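Side-chain contacts in cytochrome c XoxG (Methylobacterium extorquens, PDB 6ONQ), which binds heme c and probably serves as an electron carrier linked to lanthanide-dependent methanol oxidation: residues I44-P47 and V48-A51; K113-L116 and K117-S120; E122-Y125 and G126-G130. One frame throughout, in Å; residues are numbered along the deposited sequence.

All three contacts are local, each lies along a single helix or at its end, and they differ in how near they come to the heme. Contact 1, on helix 46-51, lies at the surface and has no buried residue; its chemistry is a helix N-cap with a little apolar cover. Contacts 2 and 3, on the successive helices 112-118 and 121-130, are partly buried and both touch heme c. Contact 2 offers polar groups to a heme propionate, whereas contact 3 lays apolar side chains against the porphyrin and its methyls. A salt bridge from Asp45 to Lys117 ties contact 1 to contact 2, and Leu119 packs on Ile127 between contacts 2 and 3.

Contact 1. Residues I44-P47 and V48-A51; sequences IDEP and VLKA
An N-cap opens the short surface helix 46-51: Asp45, the residue just before the first turn, reaches its carboxylate forward to accept the backbone N-H of Val48. Asp45 OD1 lies 3.2 Å from Val48 N, and the bond is nearly straight at the hydrogen (172°), although the donor approaches from above the carboxylate plane. With CG anti to the backbone N (chi1 -178°), the carboxylate is carried forward to the first turn, whose N-H groups have no preceding helical carbonyl to bind. Aspartate suits this place twice over, since its short side chain reaches the N-H and its negative charge would probably be welcome at the positive end of the helix dipole. The other oxygen, OD2, forms a salt bridge with Lys117, so one carboxylate both caps this helix and ties it to helix 112-118. Val48 adds an apolar shield, its CG2 lying 3.6 Å from Asp45 OD1.

Behind the cap the helix is held by ordinary backbone bonds, among them Leu49 N to Asp45 O at 2.8 Å and Lys50 N to Glu46 O at 2.7 Å. Pro47 fits the first turn well, because its nitrogen has no hydrogen to offer and no helical carbonyl is needed for it there, while its own carbonyl accepts from Ala51 N. Leu49 reaches back to the residue before the cap and also rests on Asn35 and Ala168. Its methyl CD2 meets Ile44 CG2 at 3.7 Å, the two branched side chains crossing at a slant.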
ATOM      1  N   ILE A  44     -10.441 -10.089   7.215  1.00 44.51           N
ATOM      2  CA  ILE A  44      -9.331 -10.682   6.475  1.00 39.59           C
ATOM      3  C   ILE A  44      -9.844 -11.404   5.233  1.00 50.50           C
ATOM      4  O   ILE A  44     -10.896 -12.061   5.256  1.00 46.11           O
ATOM      5  CB  ILE A  44      -8.533 -11.634   7.380  1.00 46.00           C
ATOM      6  CG1 ILE A  44      -7.832 -10.837   8.479  1.00 53.65           C
ATOM      7  CG2 ILE A  44      -7.519 -12.452   6.567  1.00 35.37           C
ATOM      8  CD1 ILE A  44      -6.780 -11.617   9.228  1.00 54.73           C
ATOM      9  N   ASP A  45      -9.093 -11.272   4.133  1.00 42.08           N
ATOM     10  CA  ASP A  45      -9.345 -11.952   2.861  1.00 34.74           C
ATOM     11  C   ASP A  45      -8.183 -12.922   2.660  1.00 30.52           C
ATOM     12  O   ASP A  45      -7.110 -12.531   2.196  1.00 33.12           O
ATOM     13  CB  ASP A  45      -9.467 -10.933   1.723  1.00 39.87           C
ATOM     14  CG  ASP A  45      -9.785 -11.569   0.361  1.00 56.23           C
ATOM     15  OD1 ASP A  45      -9.251 -12.656   0.048  1.00 56.34           O
ATOM     16  OD2 ASP A  45     -10.557 -10.954  -0.419  1.00 56.12           O
ATOM     17  N   GLU A  46      -8.398 -14.186   3.013  1.00 31.03           N
ATOM     18  CA  GLU A  46      -7.281 -15.124   3.056  1.00 37.77           C
ATOM     19  C   GLU A  46      -6.584 -15.295   1.713  1.00 36.00           C
ATOM     20  O   GLU A  46      -5.339 -15.285   1.691  1.00 29.89           O
ATOM     21  CB  GLU A  46      -7.755 -16.473   3.614  1.00 42.09           C
ATOM     22  CG  GLU A  46      -7.912 -16.484   5.127  1.00 56.45           C
ATOM     23  CD  GLU A  46      -6.583 -16.363   5.863  1.00 74.06           C
ATOM     24  OE1 GLU A  46      -5.525 -16.634   5.244  1.00 64.82           O
ATOM     25  OE2 GLU A  46      -6.605 -15.991   7.059  1.00 63.51           O
ATOM     26  N   PRO A  47      -7.284 -15.457   0.585  1.00 38.76           N
ATOM     27  CA  PRO A  47      -6.560 -15.594  -0.693  1.00 28.69           C
ATOM     28  C   PRO A  47      -5.699 -14.389  -1.036  1.00 29.46           C
ATOM     29  O   PRO A  47      -4.562 -14.552  -1.503  1.00 21.49           O
ATOM     30  CB  PRO A  47      -7.692 -15.795  -1.706  1.00 24.71           C
ATOM     31  CG  PRO A  47      -8.827 -16.343  -0.900  1.00 27.55           C
ATOM     32  CD  PRO A  47      -8.731 -15.702   0.429  1.00 27.81           C
ATOM     33  N   VAL A  48      -6.213 -13.177  -0.821  1.00 26.87           N
ATOM     34  CA  VAL A  48      -5.414 -11.983  -1.065  1.00 24.73           C
ATOM     35  C   VAL A  48      -4.258 -11.896  -0.078  1.00 24.00           C
ATOM     36  O   VAL A  48      -3.127 -11.571  -0.455  1.00 33.08           O
ATOM     37  CB  VAL A  48      -6.298 -10.728  -1.013  1.00 24.35           C
ATOM     38  CG1 VAL A  48      -5.436  -9.488  -1.030  1.00 26.15           C
ATOM     39  CG2 VAL A  48      -7.252 -10.717  -2.185  1.00 26.06           C
ATOM     40  N   LEU A  49      -4.516 -12.190   1.199  1.00 19.72           N
ATOM     41  CA  LEU A  49      -3.439 -12.206   2.188  1.00 20.07           C
ATOM     42  C   LEU A  49      -2.381 -13.254   1.857  1.00 24.09           C
ATOM     43  O   LEU A  49      -1.179 -12.986   1.968  1.00 39.44           O
ATOM     44  CB  LEU A  49      -4.017 -12.448   3.583  1.00 27.76           C
ATOM     45  CG  LEU A  49      -3.077 -12.855   4.721  1.00 23.36           C
ATOM     46  CD1 LEU A  49      -1.998 -11.813   4.939  1.00 23.83           C
ATOM     47  CD2 LEU A  49      -3.867 -13.084   5.998  1.00 18.13           C
ATOM     48  N   LYS A  50      -2.800 -14.456   1.458  1.00 27.68           N
ATOM     49  CA  LYS A  50      -1.827 -15.501   1.153  1.00 26.97           C
ATOM     50  C   LYS A  50      -0.938 -15.108  -0.020  1.00 26.87           C
ATOM     51  O   LYS A  50       0.267 -15.390  -0.017  1.00 33.46           O
ATOM     52  CB  LYS A  50      -2.542 -16.821   0.865  1.00 38.54           C
ATOM     53  CG  LYS A  50      -1.620 -18.038   0.774  1.00 38.77           C
ATOM     54  CD  LYS A  50      -2.033 -18.955  -0.381  1.00 60.72           C
ATOM     55  CE  LYS A  50      -1.883 -20.435  -0.027  1.00 58.38           C
ATOM     56  NZ  LYS A  50      -2.819 -21.298  -0.824  1.00 61.78           N
ATOM     57  N   ALA A  51      -1.508 -14.452  -1.035  1.00 32.36           N
ATOM     58  CA  ALA A  51      -0.695 -14.020  -2.168  1.00 25.85           C
ATOM     59  C   ALA A  51       0.231 -12.873  -1.813  1.00 23.19           C
ATOM     60  O   ALA A  51       1.144 -12.585  -2.591  1.00 23.16           O
ATOM     61  CB  ALA A  51      -1.570 -13.606  -3.347  1.00 10.00           C
TER

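Contact 2. Residues K113-L116 and K117-S120; sequences KDSL and KRLS. With HEC (heme c), chain B.
One oxygen of a heme propionate is gripped by two side chains from a single helical turn. In helix 112-118 of this c-type cytochrome, Ser115 and Arg118 stand three residues apart and converge on heme O2A: Ser115 OG donates to it at 2.6 Å, and Arg118 NH2 donates to it at 2.6 Å through a bent bond (132° at the hydrogen). A small hydroxyl suits the buried position close to the heme, while the long arginine can reach over from the more exposed side and would probably offset the propionate's charge. The arginine chain bends at chi3 (-83°), which brings NH2 back to the carboxylate; the propionate meets the guanidinium at its edge, and Ser115 O lies over one face. Lys132 also hydrogen-bonds the heme.

Ser115 O itself accepts two backbone bonds, a straight one from Leu119 N in the carbonyl plane and a more bent one from Arg118 N, whose donor stands above that plane.

Lys117 runs alongside Asp114, its CE 3.3 Å from Asp114 OD2, but the opposite charges stay beyond salt-bridge range. Besides its salt bridge to Asp45, the lysine's ammonium donates to Ala167 O.

Leucine fits the inner side of the turn, where Leu116 packs on Tyr160 and Leu163 of helix 156-167. It crosses Leu119 at about a right angle, with Leu116 CD2 lying 4.0 Å from Leu119 CB.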
ATOM      1  N   LYS A 113      -9.598  -0.138  -1.267  1.00 20.16           N
ATOM      2  CA  LYS A 113      -9.334  -1.351  -0.497  1.00 23.47           C
ATOM      3  C   LYS A 113      -9.941  -2.567  -1.177  1.00 23.18           C
ATOM      4  O   LYS A 113      -9.455  -3.684  -0.988  1.00 26.08           O
ATOM      5  CB  LYS A 113      -9.849  -1.230   0.939  1.00 26.70           C
ATOM      6  CG  LYS A 113     -11.340  -1.001   1.072  1.00 42.14           C
ATOM      7  CD  LYS A 113     -11.897  -1.740   2.279  1.00 54.47           C
ATOM      8  CE  LYS A 113     -13.307  -2.255   2.017  1.00 58.25           C
ATOM      9  NZ  LYS A 113     -13.902  -2.894   3.230  1.00 80.28           N
ATOM     10  N   ASP A 114     -10.993  -2.371  -1.977  1.00 27.32           N
ATOM     11  CA  ASP A 114     -11.529  -3.463  -2.777  1.00 31.44           C
ATOM     12  C   ASP A 114     -10.812  -3.591  -4.115  1.00 30.37           C
ATOM     13  O   ASP A 114     -10.798  -4.680  -4.704  1.00 28.76           O
ATOM     14  CB  ASP A 114     -13.030  -3.264  -3.004  1.00 35.38           C
ATOM     15  CG  ASP A 114     -13.860  -3.519  -1.741  1.00 69.21           C
ATOM     16  OD1 ASP A 114     -14.907  -2.851  -1.573  1.00 74.13           O
ATOM     17  OD2 ASP A 114     -13.472  -4.383  -0.915  1.00 55.91           O
ATOM     18  N   SER A 115     -10.214  -2.497  -4.596  1.00 24.10           N
ATOM     19  CA  SER A 115      -9.560  -2.493  -5.902  1.00 20.07           C
ATOM     20  C   SER A 115      -8.363  -3.430  -5.923  1.00 20.63           C
ATOM     21  O   SER A 115      -8.153  -4.173  -6.890  1.00 22.45           O
ATOM     22  CB  SER A 115      -9.116  -1.072  -6.261  1.00 18.68           C
ATOM     23  OG  SER A 115     -10.190  -0.296  -6.768  1.00 20.59           O
ATOM     24  N   LEU A 116      -7.566  -3.410  -4.877  1.00 14.85           N
ATOM     25  CA  LEU A 116      -6.343  -4.178  -4.892  1.00 15.83           C
ATOM     26  C   LEU A 116      -6.554  -5.623  -4.533  1.00 20.10           C
ATOM     27  O   LEU A 116      -5.589  -6.317  -4.195  1.00 39.17           O
ATOM     28  CB  LEU A 116      -5.319  -3.517  -3.980  1.00 27.84           C
ATOM     29  CG  LEU A 116      -4.704  -2.465  -4.897  1.00 26.89           C
ATOM     30  CD1 LEU A 116      -3.921  -1.460  -4.157  1.00 30.76           C
ATOM     31  CD2 LEU A 116      -3.830  -3.138  -5.934  1.00 31.02           C
ATOM     32  N   LYS A 117      -7.796  -6.092  -4.603  1.00 16.58           N
ATOM     33  CA  LYS A 117      -8.045  -7.521  -4.700  1.00 15.66           C
ATOM     34  C   LYS A 117      -7.919  -8.018  -6.140  1.00 21.36           C
ATOM     35  O   LYS A 117      -7.404  -9.118  -6.358  1.00 23.58           O
ATOM     36  CB  LYS A 117      -9.425  -7.846  -4.136  1.00 19.31           C
ATOM     37  CG  LYS A 117      -9.625  -7.386  -2.703  1.00 15.84           C
ATOM     38  CD  LYS A 117     -11.083  -7.547  -2.270  1.00 25.78           C
ATOM     39  CE  LYS A 117     -11.353  -6.879  -0.926  1.00 24.21           C
ATOM     40  NZ  LYS A 117     -10.956  -7.758   0.206  1.00 33.80           N
ATOM     41  N   ARG A 118      -8.344  -7.221  -7.132  1.00 14.78           N
ATOM     42  CA  ARG A 118      -8.248  -7.594  -8.542  1.00 12.63           C
ATOM     43  C   ARG A 118      -6.972  -7.101  -9.210  1.00 12.81           C
ATOM     44  O   ARG A 118      -6.333  -7.850  -9.951  1.00 30.70           O
ATOM     45  CB  ARG A 118      -9.428  -7.036  -9.327  1.00 15.74           C
ATOM     46  CG  ARG A 118     -10.740  -7.248  -8.676  1.00 27.79           C
ATOM     47  CD  ARG A 118     -11.794  -6.475  -9.406  1.00 29.72           C
ATOM     48  NE  ARG A 118     -11.815  -5.095  -8.959  1.00 31.06           N
ATOM     49  CZ  ARG A 118     -11.431  -4.076  -9.711  1.00 32.55           C
ATOM     50  NH1 ARG A 118     -10.998  -4.294 -10.947  1.00 24.13           N
ATOM     51  NH2 ARG A 118     -11.482  -2.844  -9.225  1.00 29.16           N
ATOM     52  N   LEU A 119      -6.617  -5.840  -8.988  1.00 23.49           N
ATOM     53  CA  LEU A 119      -5.549  -5.198  -9.746  1.00 21.71           C
ATOM     54  C   LEU A 119      -4.178  -5.731  -9.353  1.00 19.66           C
ATOM     55  O   LEU A 119      -3.823  -5.749  -8.168  1.00 18.38           O
ATOM     56  CB  LEU A 119      -5.581  -3.692  -9.521  1.00 15.17           C
ATOM     57  CG  LEU A 119      -6.801  -2.932 -10.006  1.00 18.94           C
ATOM     58  CD1 LEU A 119      -6.581  -1.480  -9.684  1.00 15.66           C
ATOM     59  CD2 LEU A 119      -7.030  -3.130 -11.494  1.00 19.48           C
ATOM     60  N   SER A 120      -3.390  -6.121 -10.357  1.00 22.81           N
ATOM     61  CA  SER A 120      -2.011  -6.515 -10.117  1.00 18.71           C
ATOM     62  C   SER A 120      -1.161  -5.283  -9.823  1.00 19.04           C
ATOM     63  O   SER A 120      -1.611  -4.139  -9.925  1.00 18.20           O
ATOM     64  CB  SER A 120      -1.443  -7.284 -11.311  1.00 22.33           C
ATOM     65  OG  SER A 120      -1.470  -6.524 -12.505  1.00 24.27           O
TER
HETATM   66 FE   HEC B 201      -7.848   7.555  -8.354  1.00 21.37          FE
HETATM   67  CHA HEC B 201      -9.694   5.230 -10.108  1.00 15.50           C
HETATM   68  CHB HEC B 201      -5.769   5.117  -7.368  1.00 16.20           C
HETATM   69  CHC HEC B 201      -5.903   9.861  -6.701  1.00 19.10           C
HETATM   70  CHD HEC B 201     -10.269   9.912  -8.870  1.00 24.31           C
HETATM   71  NA  HEC B 201      -7.787   5.555  -8.649  1.00 16.29           N
HETATM   72  C1A HEC B 201      -8.564   4.777  -9.471  1.00 19.66           C
HETATM   73  C2A HEC B 201      -7.971   3.450  -9.547  1.00 12.26           C
HETATM   74  C3A HEC B 201      -6.888   3.442  -8.784  1.00  7.73           C
HETATM   75  C4A HEC B 201      -6.761   4.751  -8.220  1.00  9.86           C
HETATM   76  CMA HEC B 201      -5.912   2.284  -8.500  1.00  9.18           C
HETATM   77  CAA HEC B 201      -8.515   2.256 -10.345  1.00  9.42           C
HETATM   78  CBA HEC B 201      -9.786   1.812  -9.636  1.00 22.54           C
HETATM   79  CGA HEC B 201     -10.294   0.510 -10.178  1.00 22.97           C
HETATM   80  O1A HEC B 201     -10.395   0.359 -11.423  1.00 34.55           O
HETATM   81  O2A HEC B 201     -10.615  -0.370  -9.347  1.00 15.58           O
HETATM   82  NB  HEC B 201      -6.169   7.533  -7.251  1.00 12.24           N
HETATM   83  C1B HEC B 201      -5.478   6.381  -6.966  1.00 15.28           C
HETATM   84  C2B HEC B 201      -4.341   6.691  -6.147  1.00 14.87           C
HETATM   85  C3B HEC B 201      -4.327   7.999  -5.943  1.00 20.43           C
HETATM   86  C4B HEC B 201      -5.491   8.560  -6.625  1.00 16.63           C
HETATM   87  CMB HEC B 201      -3.291   5.697  -5.622  1.00  4.36           C
HETATM   88  CAB HEC B 201      -3.194   8.640  -5.095  1.00 11.87           C
HETATM   89  CBB HEC B 201      -2.827   9.897  -5.234  1.00 17.86           C
HETATM   90  NC  HEC B 201      -8.080   9.531  -7.849  1.00 25.31           N
HETATM   91  C1C HEC B 201      -7.107  10.301  -7.229  1.00 25.71           C
HETATM   92  C2C HEC B 201      -7.584  11.668  -7.236  1.00 19.33           C
HETATM   93  C3C HEC B 201      -8.789  11.706  -7.819  1.00 31.49           C
HETATM   94  C4C HEC B 201      -9.129  10.350  -8.228  1.00 17.61           C
HETATM   95  CMC HEC B 201      -6.845  12.888  -6.643  1.00 20.73           C
HETATM   96  CAC HEC B 201      -9.599  13.023  -7.995  1.00 26.09           C
HETATM   97  CBC HEC B 201     -10.921  13.031  -7.851  1.00 31.25           C
HETATM   98  ND  HEC B 201      -9.637   7.556  -9.286  1.00 15.58           N
HETATM   99  C1D HEC B 201     -10.474   8.653  -9.419  1.00 24.57           C
HETATM  100  C2D HEC B 201     -11.597   8.245 -10.248  1.00 24.84           C
HETATM  101  C3D HEC B 201     -11.428   6.966 -10.592  1.00 24.06           C
HETATM  102  C4D HEC B 201     -10.199   6.502  -9.988  1.00 20.56           C
HETATM  103  CMD HEC B 201     -12.790   9.119 -10.682  1.00 23.77           C
HETATM  104  CAD HEC B 201     -12.386   6.124 -11.455  1.00 14.71           C
HETATM  105  CBD HEC B 201     -11.984   6.132 -12.926  1.00 27.81           C
HETATM  106  CGD HEC B 201     -12.951   5.267 -13.699  1.00 28.46           C
HETATM  107  O1D HEC B 201     -14.073   5.018 -13.192  1.00 44.51           O
HETATM  108  O2D HEC B 201     -12.615   4.827 -14.824  1.00 23.37           O

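Contact 3. Residues E122-Y125 and G126-G130; sequences EEFY and GILAG. With HEC (heme c), chain B.
Phe124 and Leu128, one helical turn apart, lie side by side and point the same way, with Leu128 CD2 4.0 Å from Phe124 CE2. The methyl approaches the ring obliquely. Both side chains leave the backbone in the same sense, CG anti to N (chi1 170° in Phe124 and -176° in Leu128), which keeps them alongside each other on the flank of the helix nearest the heme. The ring also meets two heme methyls: Phe124 CD1 is 3.7 Å from CMA, and CE1 and CZ approach CMB. Leu128 reaches that second methyl too, its CD1 lying 3.9 Å from CMB.

Helix 121-130 thus forms one wall of the heme pocket in this cytochrome c-type domain. Large apolar residues suit a wall that is packed against both the heme and helix 156-167, whose Leu159 and Leu163 touch Phe124. Were Phe124 cut back to an alanine, heme methyls CMA and CMB and the Leu128 methyl would probably lose the ring that packs on them, and a gap would be likely to open toward Leu159 and Leu163. Leu128 lies close to the axial ligand Met143. Ile127 covers another part of the porphyrin: its CG2 meets ring atom C2A at 3.8 Å, and its CD1 packs on Leu119.

Turned to a different flank, Tyr125 rests on Met153 and Ala156, and the methyl of Ala129 comes to the tyrosine ring obliquely, Ala129 CB 4.4 Å from Tyr125 CE1. Backbone bonds hold the turns in step, including Leu128 N to Phe124 O at 3.0 Å and Ala129 N to Tyr125 O at 2.9 Å.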
ATOM      1  N   GLU A 122       1.317  -4.098 -11.562  1.00 25.53           N
ATOM      2  CA  GLU A 122       1.609  -3.283 -12.733  1.00 16.75           C
ATOM      3  C   GLU A 122       0.358  -2.628 -13.290  1.00 15.73           C
ATOM      4  O   GLU A 122       0.453  -1.567 -13.921  1.00 14.51           O
ATOM      5  CB  GLU A 122       2.302  -4.127 -13.806  1.00 19.36           C
ATOM      6  CG  GLU A 122       3.554  -4.847 -13.316  1.00 33.94           C
ATOM      7  CD  GLU A 122       4.828  -3.981 -13.370  1.00 74.24           C
ATOM      8  OE1 GLU A 122       5.942  -4.569 -13.355  1.00 63.36           O
ATOM      9  OE2 GLU A 122       4.718  -2.724 -13.422  1.00 43.49           O
ATOM     10  N   GLU A 123      -0.810  -3.249 -13.097  1.00 17.51           N
ATOM     11  CA  GLU A 123      -2.062  -2.592 -13.458  1.00 17.22           C
ATOM     12  C   GLU A 123      -2.263  -1.343 -12.619  1.00 19.31           C
ATOM     13  O   GLU A 123      -2.687  -0.297 -13.124  1.00 15.03           O
ATOM     14  CB  GLU A 123      -3.242  -3.547 -13.268  1.00 21.97           C
ATOM     15  CG  GLU A 123      -3.664  -4.307 -14.516  1.00 41.86           C
ATOM     16  CD  GLU A 123      -4.733  -5.372 -14.251  1.00 61.75           C
ATOM     17  OE1 GLU A 123      -4.764  -5.952 -13.133  1.00 36.13           O
ATOM     18  OE2 GLU A 123      -5.535  -5.634 -15.178  1.00 52.34           O
ATOM     19  N   PHE A 124      -1.965  -1.442 -11.325  1.00 19.50           N
ATOM     20  CA  PHE A 124      -2.051  -0.291 -10.442  1.00 10.18           C
ATOM     21  C   PHE A 124      -1.075   0.796 -10.867  1.00 12.25           C
ATOM     22  O   PHE A 124      -1.440   1.970 -10.957  1.00 17.65           O
ATOM     23  CB  PHE A 124      -1.787  -0.742  -9.008  1.00 16.22           C
ATOM     24  CG  PHE A 124      -1.607   0.379  -8.040  1.00 16.27           C
ATOM     25  CD1 PHE A 124      -2.697   0.913  -7.375  1.00 19.76           C
ATOM     26  CD2 PHE A 124      -0.350   0.882  -7.774  1.00 10.06           C
ATOM     27  CE1 PHE A 124      -2.531   1.934  -6.483  1.00 11.55           C
ATOM     28  CE2 PHE A 124      -0.181   1.907  -6.886  1.00 12.32           C
ATOM     29  CZ  PHE A 124      -1.263   2.430  -6.235  1.00 13.85           C
ATOM     30  N   TYR A 125       0.174   0.422 -11.141  1.00 13.43           N
ATOM     31  CA  TYR A 125       1.172   1.424 -11.502  1.00 10.67           C
ATOM     32  C   TYR A 125       0.789   2.144 -12.790  1.00 11.05           C
ATOM     33  O   TYR A 125       0.978   3.358 -12.911  1.00 12.96           O
ATOM     34  CB  TYR A 125       2.552   0.775 -11.625  1.00  7.73           C
ATOM     35  CG  TYR A 125       3.688   1.767 -11.619  1.00 10.67           C
ATOM     36  CD1 TYR A 125       4.035   2.457 -12.770  1.00 12.21           C
ATOM     37  CD2 TYR A 125       4.413   2.022 -10.461  1.00 23.17           C
ATOM     38  CE1 TYR A 125       5.062   3.372 -12.771  1.00 17.30           C
ATOM     39  CE2 TYR A 125       5.454   2.942 -10.451  1.00 14.16           C
ATOM     40  CZ  TYR A 125       5.771   3.615 -11.611  1.00 14.86           C
ATOM     41  OH  TYR A 125       6.802   4.536 -11.623  1.00 26.22           O
ATOM     42  N   GLY A 126       0.221   1.421 -13.754  1.00 12.28           N
ATOM     43  CA  GLY A 126      -0.152   2.047 -15.014  1.00 11.04           C
ATOM     44  C   GLY A 126      -1.337   2.987 -14.896  1.00 13.82           C
ATOM     45  O   GLY A 126      -1.378   4.029 -15.556  1.00 19.03           O
ATOM     46  N   ILE A 127      -2.330   2.621 -14.081  1.00 13.72           N
ATOM     47  CA  ILE A 127      -3.447   3.524 -13.820  1.00 12.65           C
ATOM     48  C   ILE A 127      -2.955   4.779 -13.115  1.00 14.27           C
ATOM     49  O   ILE A 127      -3.365   5.898 -13.438  1.00 15.06           O
ATOM     50  CB  ILE A 127      -4.527   2.806 -12.993  1.00 16.19           C
ATOM     51  CG1 ILE A 127      -5.324   1.850 -13.874  1.00 15.40           C
ATOM     52  CG2 ILE A 127      -5.447   3.810 -12.309  1.00 10.36           C
ATOM     53  CD1 ILE A 127      -6.094   0.824 -13.069  1.00 10.68           C
ATOM     54  N   LEU A 128      -2.062   4.610 -12.146  1.00 16.53           N
ATOM     55  CA  LEU A 128      -1.546   5.755 -11.410  1.00 13.04           C
ATOM     56  C   LEU A 128      -0.722   6.675 -12.305  1.00 15.83           C
ATOM     57  O   LEU A 128      -0.839   7.903 -12.219  1.00 17.00           O
ATOM     58  CB  LEU A 128      -0.720   5.256 -10.234  1.00 12.01           C
ATOM     59  CG  LEU A 128      -0.179   6.303  -9.277  1.00 12.34           C
ATOM     60  CD1 LEU A 128      -1.336   7.031  -8.669  1.00 18.93           C
ATOM     61  CD2 LEU A 128       0.664   5.632  -8.211  1.00  4.93           C
ATOM     62  N   ALA A 129       0.120   6.106 -13.169  1.00 18.81           N
ATOM     63  CA  ALA A 129       0.981   6.928 -14.014  1.00 13.90           C
ATOM     64  C   ALA A 129       0.192   7.596 -15.132  1.00 11.50           C
ATOM     65  O   ALA A 129       0.410   8.775 -15.431  1.00 26.03           O
ATOM     66  CB  ALA A 129       2.117   6.081 -14.593  1.00 19.79           C
ATOM     67  N   GLY A 130      -0.739   6.876 -15.751  1.00 11.62           N
ATOM     68  CA  GLY A 130      -1.425   7.400 -16.914  1.00  7.32           C
ATOM     69  C   GLY A 130      -2.878   7.803 -16.755  1.00 12.90           C
ATOM     70  O   GLY A 130      -3.441   8.392 -17.679  1.00 19.03           O
TER
HETATM   71 FE   HEC B 201      -7.848   7.555  -8.354  1.00 21.37          FE
HETATM   72  CHA HEC B 201      -9.694   5.230 -10.108  1.00 15.50           C
HETATM   73  CHB HEC B 201      -5.769   5.117  -7.368  1.00 16.20           C
HETATM   74  CHC HEC B 201      -5.903   9.861  -6.701  1.00 19.10           C
HETATM   75  CHD HEC B 201     -10.269   9.912  -8.870  1.00 24.31           C
HETATM   76  NA  HEC B 201      -7.787   5.555  -8.649  1.00 16.29           N
HETATM   77  C1A HEC B 201      -8.564   4.777  -9.471  1.00 19.66           C
HETATM   78  C2A HEC B 201      -7.971   3.450  -9.547  1.00 12.26           C
HETATM   79  C3A HEC B 201      -6.888   3.442  -8.784  1.00  7.73           C
HETATM   80  C4A HEC B 201      -6.761   4.751  -8.220  1.00  9.86           C
HETATM   81  CMA HEC B 201      -5.912   2.284  -8.500  1.00  9.18           C
HETATM   82  CAA HEC B 201      -8.515   2.256 -10.345  1.00  9.42           C
HETATM   83  CBA HEC B 201      -9.786   1.812  -9.636  1.00 22.54           C
HETATM   84  CGA HEC B 201     -10.294   0.510 -10.178  1.00 22.97           C
HETATM   85  O1A HEC B 201     -10.395   0.359 -11.423  1.00 34.55           O
HETATM   86  O2A HEC B 201     -10.615  -0.370  -9.347  1.00 15.58           O
HETATM   87  NB  HEC B 201      -6.169   7.533  -7.251  1.00 12.24           N
HETATM   88  C1B HEC B 201      -5.478   6.381  -6.966  1.00 15.28           C
HETATM   89  C2B HEC B 201      -4.341   6.691  -6.147  1.00 14.87           C
HETATM   90  C3B HEC B 201      -4.327   7.999  -5.943  1.00 20.43           C
HETATM   91  C4B HEC B 201      -5.491   8.560  -6.625  1.00 16.63           C
HETATM   92  CMB HEC B 201      -3.291   5.697  -5.622  1.00  4.36           C
HETATM   93  CAB HEC B 201      -3.194   8.640  -5.095  1.00 11.87           C
HETATM   94  CBB HEC B 201      -2.827   9.897  -5.234  1.00 17.86           C
HETATM   95  NC  HEC B 201      -8.080   9.531  -7.849  1.00 25.31           N
HETATM   96  C1C HEC B 201      -7.107  10.301  -7.229  1.00 25.71           C
HETATM   97  C2C HEC B 201      -7.584  11.668  -7.236  1.00 19.33           C
HETATM   98  C3C HEC B 201      -8.789  11.706  -7.819  1.00 31.49           C
HETATM   99  C4C HEC B 201      -9.129  10.350  -8.228  1.00 17.61           C
HETATM  100  CMC HEC B 201      -6.845  12.888  -6.643  1.00 20.73           C
HETATM  101  CAC HEC B 201      -9.599  13.023  -7.995  1.00 26.09           C
HETATM  102  CBC HEC B 201     -10.921  13.031  -7.851  1.00 31.25           C
HETATM  103  ND  HEC B 201      -9.637   7.556  -9.286  1.00 15.58           N
HETATM  104  C1D HEC B 201     -10.474   8.653  -9.419  1.00 24.57           C
HETATM  105  C2D HEC B 201     -11.597   8.245 -10.248  1.00 24.84           C
HETATM  106  C3D HEC B 201     -11.428   6.966 -10.592  1.00 24.06           C
HETATM  107  C4D HEC B 201     -10.199   6.502  -9.988  1.00 20.56           C
HETATM  108  CMD HEC B 201     -12.790   9.119 -10.682  1.00 23.77           C
HETATM  109  CAD HEC B 201     -12.386   6.124 -11.455  1.00 14.71           C
HETATM  110  CBD HEC B 201     -11.984   6.132 -12.926  1.00 27.81           C
HETATM  111  CGD HEC B 201     -12.951   5.267 -13.699  1.00 28.46           C
HETATM  112  O1D HEC B 201     -14.073   5.018 -13.192  1.00 44.51           O
HETATM  113  O2D HEC B 201     -12.615   4.827 -14.824  1.00 23.37           O